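PDB 3OF7: regulator of chromosome condensation from Saccharomyces cerevisiae, which promotes the exchange of GDP for GTP on the small GTPases GSP1 and GSP2, binds chromatin and takes part in nuclear mRNA export. Local coordinates for residues Gly37-Lys51 with Leu126-Arg138. Sequence-based numbering, arbitrary orientation. Where two conformers were deposited one is given.
Sequences GSMCELGLGPLAKNK and LNELESTPAKIPR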
loop_
_atom_site.group_PDB
_atom_site.type_symbol
_atom_site.label_atom_id
_atom_site.label_comp_id
_atom_site.label_asym_id
_atom_site.label_seq_id
_atom_site.Cartn_x
_atom_site.Cartn_y
_atom_site.Cartn_z
ATOM N N GLY A 37 6.602 -15.580 -4.588
ATOM C CA GLY A 37 6.299 -15.074 -5.918
ATOM C C GLY A 37 5.761 -16.152 -6.838
ATOM O O GLY A 37 6.153 -16.227 -8.007
ATOM N N SER A 38 4.851 -16.975 -6.317
ATOM C CA SER A 38 4.266 -18.084 -7.088
ATOM C C SER A 38 3.439 -17.590 -8.284
ATOM O O SER A 38 3.157 -18.354 -9.214
ATOM C CB SER A 38 3.419 -18.982 -6.172
ATOM O OG SER A 38 2.230 -18.325 -5.769
ATOM N N MET A 39 3.055 -16.315 -8.244
ATOM C CA MET A 39 2.276 -15.685 -9.309
ATOM C C MET A 39 3.092 -14.566 -9.977
ATOM O O MET A 39 2.533 -13.607 -10.521
ATOM C CB MET A 39 0.934 -15.163 -8.760
ATOM C CG MET A 39 -0.070 -16.266 -8.371
ATOM S SD MET A 39 -1.601 -15.720 -7.556
ATOM C CE MET A 39 -0.967 -15.208 -5.959
ATOM N N CYS A 40 4.419 -14.701 -9.921
ATOM C CA CYS A 40 5.385 -13.771 -10.535
ATOM C C CYS A 40 5.606 -12.459 -9.771
ATOM O O CYS A 40 6.247 -11.543 -10.292
ATOM C CB CYS A 40 5.041 -13.491 -12.011
ATOM S SG CYS A 40 5.094 -14.982 -13.060
ATOM N N GLU A 41 5.110 -12.386 -8.533
ATOM C CA GLU A 41 5.111 -11.121 -7.765
ATOM C C GLU A 41 6.495 -10.546 -7.472
ATOM O O GLU A 41 6.644 -9.322 -7.335
ATOM C CB GLU A 41 4.379 -11.264 -6.427
ATOM C CG GLU A 41 2.941 -11.705 -6.509
ATOM C CD GLU A 41 2.791 -13.182 -6.222
ATOM O OE1 GLU A 41 3.505 -13.987 -6.862
ATOM O OE2 GLU A 41 1.961 -13.535 -5.353
ATOM N N LEU A 42 7.489 -11.421 -7.349
ATOM C CA LEU A 42 8.826 -11.003 -6.917
ATOM C C LEU A 42 9.597 -10.267 -8.000
ATOM O O LEU A 42 10.500 -9.497 -7.696
ATOM C CB LEU A 42 9.646 -12.189 -6.396
ATOM C CG LEU A 42 9.153 -12.892 -5.128
ATOM C CD1 LEU A 42 10.071 -14.062 -4.766
ATOM C CD2 LEU A 42 9.032 -11.911 -3.960
ATOM N N GLY A 43 9.243 -10.501 -9.260
ATOM C CA GLY A 43 9.949 -9.867 -10.371
ATOM C C GLY A 43 11.423 -10.197 -10.393
ATOM O O GLY A 43 12.247 -9.374 -10.780
ATOM N N LEU A 44 11.757 -11.408 -9.955
ATOM C CA LEU A 44 13.143 -11.870 -9.961
ATOM C C LEU A 44 13.377 -12.891 -11.083
ATOM O O LEU A 44 14.336 -13.666 -11.053
ATOM C CB LEU A 44 13.532 -12.423 -8.589
ATOM C CG LEU A 44 13.662 -11.386 -7.462
ATOM C CD1 LEU A 44 13.758 -12.067 -6.105
ATOM C CD2 LEU A 44 14.839 -10.436 -7.668
ATOM N N GLY A 45 12.496 -12.869 -12.080
ATOM C CA GLY A 45 12.624 -13.745 -13.238
ATOM C C GLY A 45 11.981 -15.111 -13.054
ATOM O O GLY A 45 11.390 -15.394 -12.003
ATOM N N PRO A 46 12.099 -15.968 -14.086
ATOM C CA PRO A 46 11.328 -17.209 -14.239
ATOM C C PRO A 46 11.779 -18.422 -13.428
ATOM O O PRO A 46 10.992 -19.356 -13.264
ATOM C CB PRO A 46 11.466 -17.520 -15.736
ATOM C CG PRO A 46 12.760 -16.908 -16.131
ATOM C CD PRO A 46 12.881 -15.653 -15.298
ATOM N N LEU A 47 13.017 -18.416 -12.933
ATOM C CA LEU A 47 13.607 -19.604 -12.292
ATOM C C LEU A 47 12.895 -20.005 -11.004
ATOM O O LEU A 47 12.540 -19.142 -10.193
ATOM C CB LEU A 47 15.102 -19.396 -12.025
ATOM C CG LEU A 47 16.045 -19.173 -13.211
ATOM C CD1 LEU A 47 17.472 -18.923 -12.720
ATOM C CD2 LEU A 47 16.007 -20.337 -14.207
ATOM N N ALA A 48 12.701 -21.313 -10.820
ATOM C CA ALA A 48 11.941 -21.847 -9.685
ATOM C C ALA A 48 12.507 -21.396 -8.341
ATOM O O ALA A 48 11.754 -21.032 -7.445
ATOM C CB ALA A 48 11.860 -23.379 -9.747
ATOM N N LYS A 49 13.833 -21.413 -8.215
ATOM C CA LYS A 49 14.520 -20.957 -7.002
ATOM C C LYS A 49 14.173 -19.504 -6.644
ATOM O O LYS A 49 14.262 -19.110 -5.482
ATOM C CB LYS A 49 16.041 -21.105 -7.159
ATOM C CG LYS A 49 16.607 -20.424 -8.413
ATOM C CD LYS A 49 18.112 -20.618 -8.582
ATOM C CE LYS A 49 18.902 -19.426 -8.055
ATOM N NZ LYS A 49 20.260 -19.326 -8.681
ATOM N N ASN A 50 13.789 -18.716 -7.647
ATOM C CA ASN A 50 13.495 -17.295 -7.443
ATOM C C ASN A 50 12.009 -16.959 -7.248
ATOM O O ASN A 50 11.610 -15.798 -7.369
ATOM C CB ASN A 50 14.104 -16.458 -8.576
ATOM C CG ASN A 50 15.622 -16.392 -8.505
ATOM O OD1 ASN A 50 16.208 -16.364 -7.424
ATOM N ND2 ASN A 50 16.263 -16.349 -9.662
ATOM N N LYS A 51 11.195 -17.970 -6.951
ATOM C CA LYS A 51 9.785 -17.733 -6.629
ATOM C C LYS A 51 9.505 -17.837 -5.116
ATOM O O LYS A 51 8.364 -17.696 -4.661
ATOM C CB LYS A 51 8.852 -18.605 -7.491
ATOM C CG LYS A 51 8.735 -20.069 -7.108
ATOM C CD LYS A 51 8.321 -20.903 -8.328
ATOM C CE LYS A 51 7.415 -22.062 -7.946
ATOM N NZ LYS A 51 6.079 -21.572 -7.462
ATOM N N LEU A 126 8.286 -20.027 -13.968
ATOM C CA LEU A 126 7.328 -18.929 -14.099
ATOM C C LEU A 126 7.321 -18.367 -15.518
ATOM O O LEU A 126 8.303 -18.519 -16.256
ATOM C CB LEU A 126 7.668 -17.811 -13.105
ATOM C CG LEU A 126 7.658 -18.140 -11.610
ATOM C CD1 LEU A 126 8.088 -16.920 -10.806
ATOM C CD2 LEU A 126 6.280 -18.628 -11.166
ATOM N N ASN A 127 6.215 -17.726 -15.901
ATOM C CA ASN A 127 6.147 -17.004 -17.171
ATOM C C ASN A 127 7.249 -15.942 -17.161
ATOM O O ASN A 127 7.342 -15.141 -16.221
ATOM C CB ASN A 127 4.746 -16.383 -17.339
ATOM C CG ASN A 127 4.528 -15.733 -18.709
ATOM O OD1 ASN A 127 3.788 -16.258 -19.546
ATOM N ND2 ASN A 127 5.139 -14.572 -18.925
ATOM N N GLU A 128 8.104 -15.956 -18.185
ATOM C CA GLU A 128 9.295 -15.095 -18.196
ATOM C C GLU A 128 8.951 -13.615 -18.310
ATOM O O GLU A 128 9.557 -12.781 -17.642
ATOM C CB GLU A 128 10.281 -15.489 -19.303
ATOM C CG GLU A 128 11.699 -14.962 -19.046
ATOM C CD GLU A 128 12.634 -15.124 -20.228
ATOM O OE1 GLU A 128 12.580 -16.175 -20.903
ATOM O OE2 GLU A 128 13.438 -14.199 -20.472
ATOM N N LEU A 129 7.986 -13.296 -19.164
ATOM C CA LEU A 129 7.595 -11.911 -19.356
ATOM C C LEU A 129 6.946 -11.300 -18.100
ATOM O O LEU A 129 7.218 -10.149 -17.765
ATOM C CB LEU A 129 6.708 -11.768 -20.597
ATOM C CG LEU A 129 7.417 -12.063 -21.932
ATOM C CD1 LEU A 129 6.419 -12.148 -23.080
ATOM C CD2 LEU A 129 8.504 -11.025 -22.230
ATOM N N GLU A 130 6.119 -12.080 -17.407
ATOM C CA GLU A 130 5.411 -11.602 -16.209
ATOM C C GLU A 130 6.332 -11.474 -15.005
ATOM O O GLU A 130 6.191 -10.549 -14.207
ATOM C CB GLU A 130 4.249 -12.531 -15.854
ATOM C CG GLU A 130 3.061 -12.446 -16.791
ATOM C CD GLU A 130 2.022 -13.519 -16.512
ATOM O OE1 GLU A 130 1.237 -13.371 -15.549
ATOM O OE2 GLU A 130 1.979 -14.509 -17.276
ATOM N N SER A 131 7.266 -12.412 -14.871
ATOM C CA SER A 131 8.193 -12.422 -13.737
ATOM C C SER A 131 9.415 -11.515 -13.940
ATOM O O SER A 131 10.229 -11.346 -13.024
ATOM C CB SER A 131 8.626 -13.856 -13.403
ATOM O OG SER A 131 9.349 -14.440 -14.472
ATOM N N THR A 132 9.538 -10.933 -15.129
ATOM C CA THR A 132 10.650 -10.029 -15.417
ATOM C C THR A 132 10.128 -8.604 -15.565
ATOM O O THR A 132 9.316 -8.334 -16.460
ATOM C CB THR A 132 11.448 -10.454 -16.679
ATOM O OG1 THR A 132 11.910 -11.804 -16.523
ATOM C CG2 THR A 132 12.662 -9.529 -16.904
ATOM N N PRO A 133 10.576 -7.694 -14.676
ATOM C CA PRO A 133 10.188 -6.296 -14.758
ATOM C C PRO A 133 10.535 -5.734 -16.121
ATOM O O PRO A 133 11.637 -5.966 -16.615
ATOM C CB PRO A 133 11.057 -5.629 -13.689
ATOM C CG PRO A 133 11.249 -6.689 -12.684
ATOM C CD PRO A 133 11.407 -7.952 -13.486
ATOM N N ALA A 134 9.593 -5.019 -16.721
ATOM C CA ALA A 134 9.813 -4.392 -18.022
ATOM C C ALA A 134 8.926 -3.164 -18.150
ATOM O O ALA A 134 7.921 -3.035 -17.435
ATOM C CB ALA A 134 9.539 -5.391 -19.163
ATOM N N LYS A 135 9.281 -2.276 -19.078
ATOM C CA LYS A 135 8.552 -1.028 -19.262
ATOM C C LYS A 135 7.283 -1.220 -20.067
ATOM O O LYS A 135 7.273 -1.950 -21.059
ATOM C CB LYS A 135 9.427 0.024 -19.942
ATOM C CG LYS A 135 10.504 0.622 -19.039
ATOM C CD LYS A 135 11.389 1.627 -19.771
ATOM C CE LYS A 135 12.473 0.930 -20.597
ATOM N NZ LYS A 135 13.351 1.907 -21.321
ATOM N N ILE A 136 6.218 -0.557 -19.623
ATOM C CA ILE A 136 5.025 -0.357 -20.436
ATOM C C ILE A 136 5.432 0.605 -21.559
ATOM O O ILE A 136 6.104 1.612 -21.298
ATOM C CB ILE A 136 3.855 0.236 -19.599
ATOM C CG1 ILE A 136 3.409 -0.756 -18.515
ATOM C CG2 ILE A 136 2.667 0.638 -20.490
ATOM C CD1 ILE A 136 2.343 -0.214 -17.574
ATOM N N PRO A 137 5.061 0.285 -22.813
ATOM C CA PRO A 137 5.405 1.183 -23.918
ATOM C C PRO A 137 5.010 2.629 -23.636
ATOM O O PRO A 137 3.902 2.902 -23.166
ATOM C CB PRO A 137 4.613 0.607 -25.094
ATOM C CG PRO A 137 4.572 -0.846 -24.804
ATOM C CD PRO A 137 4.423 -0.953 -23.299
ATOM N N ARG A 138 5.930 3.544 -23.922
ATOM C CA ARG A 138 5.733 4.954 -23.629
ATOM C C ARG A 138 4.510 5.541 -24.337
ATOM O O ARG A 138 3.845 6.436 -23.810
ATOM C CB ARG A 138 6.994 5.730 -24.000
ATOM C CG ARG A 138 7.172 6.980 -23.220
ATOM C CD ARG A 138 8.568 7.542 -23.381
ATOM N NE ARG A 138 8.609 8.878 -22.808
ATOM C CZ ARG A 138 8.883 9.138 -21.535
ATOM N NH1 ARG A 138 9.166 8.146 -20.693
ATOM N NH2 ARG A 138 8.887 10.392 -21.110
HETATM O O HOH W 1 1.146 -15.205 -12.810
#
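Leu126 lays its side chain into the curl of the loop 37-51 and is met by it at every carbon beyond CA. Its CB lies 3.8 Å from Cys40 SG and also packs against Pro46 O; CG follows along the same carbonyl. With CG anti to the carbonyl carbon (chi1 -60°), the branches drop into the loop, where CD1 reaches Gly37 O at 3.5 Å and the CB of Lys51, while CD2 comes up to Ser38 O. Pro46 O, touched by these carbons, also accepts the backbone N of Leu126 in the carbonyl plane, on a lone pair. Cut back to an alanine, the residue would lose both methyls and is likely to leave a gap against Gly37 O, Ser38 O and Lys51 CB. The contact joins two neighbouring blades of the RCC1-type beta-propeller: 37-51 follows strand 30-34 in the first RCC1 repeat, and 126-138 leads into strand 134-135, an edge strand of the next blade, paired with strand 88-92. Cys40 presses SG against the CB atoms of Ser131 (3.7 Å) and Glu130. Ser131 O takes the N of Gly45 at 2.9 Å, the donor standing 46° out of the carbonyl plane, and Gly43 CA makes a CH-O contact to the same oxygen at 3.1 Å. Ser131 OG instead turns back to Asn127 O, which the N and OG of Ser131 grip from opposite faces. The side chains of Pro46 and Glu128 lie side by side and point the same way, CG to CG 3.7 Å. Glu130 OE1, bonded to Asn94 N, is linked to Met39 O by a water that holds Met39 only weakly.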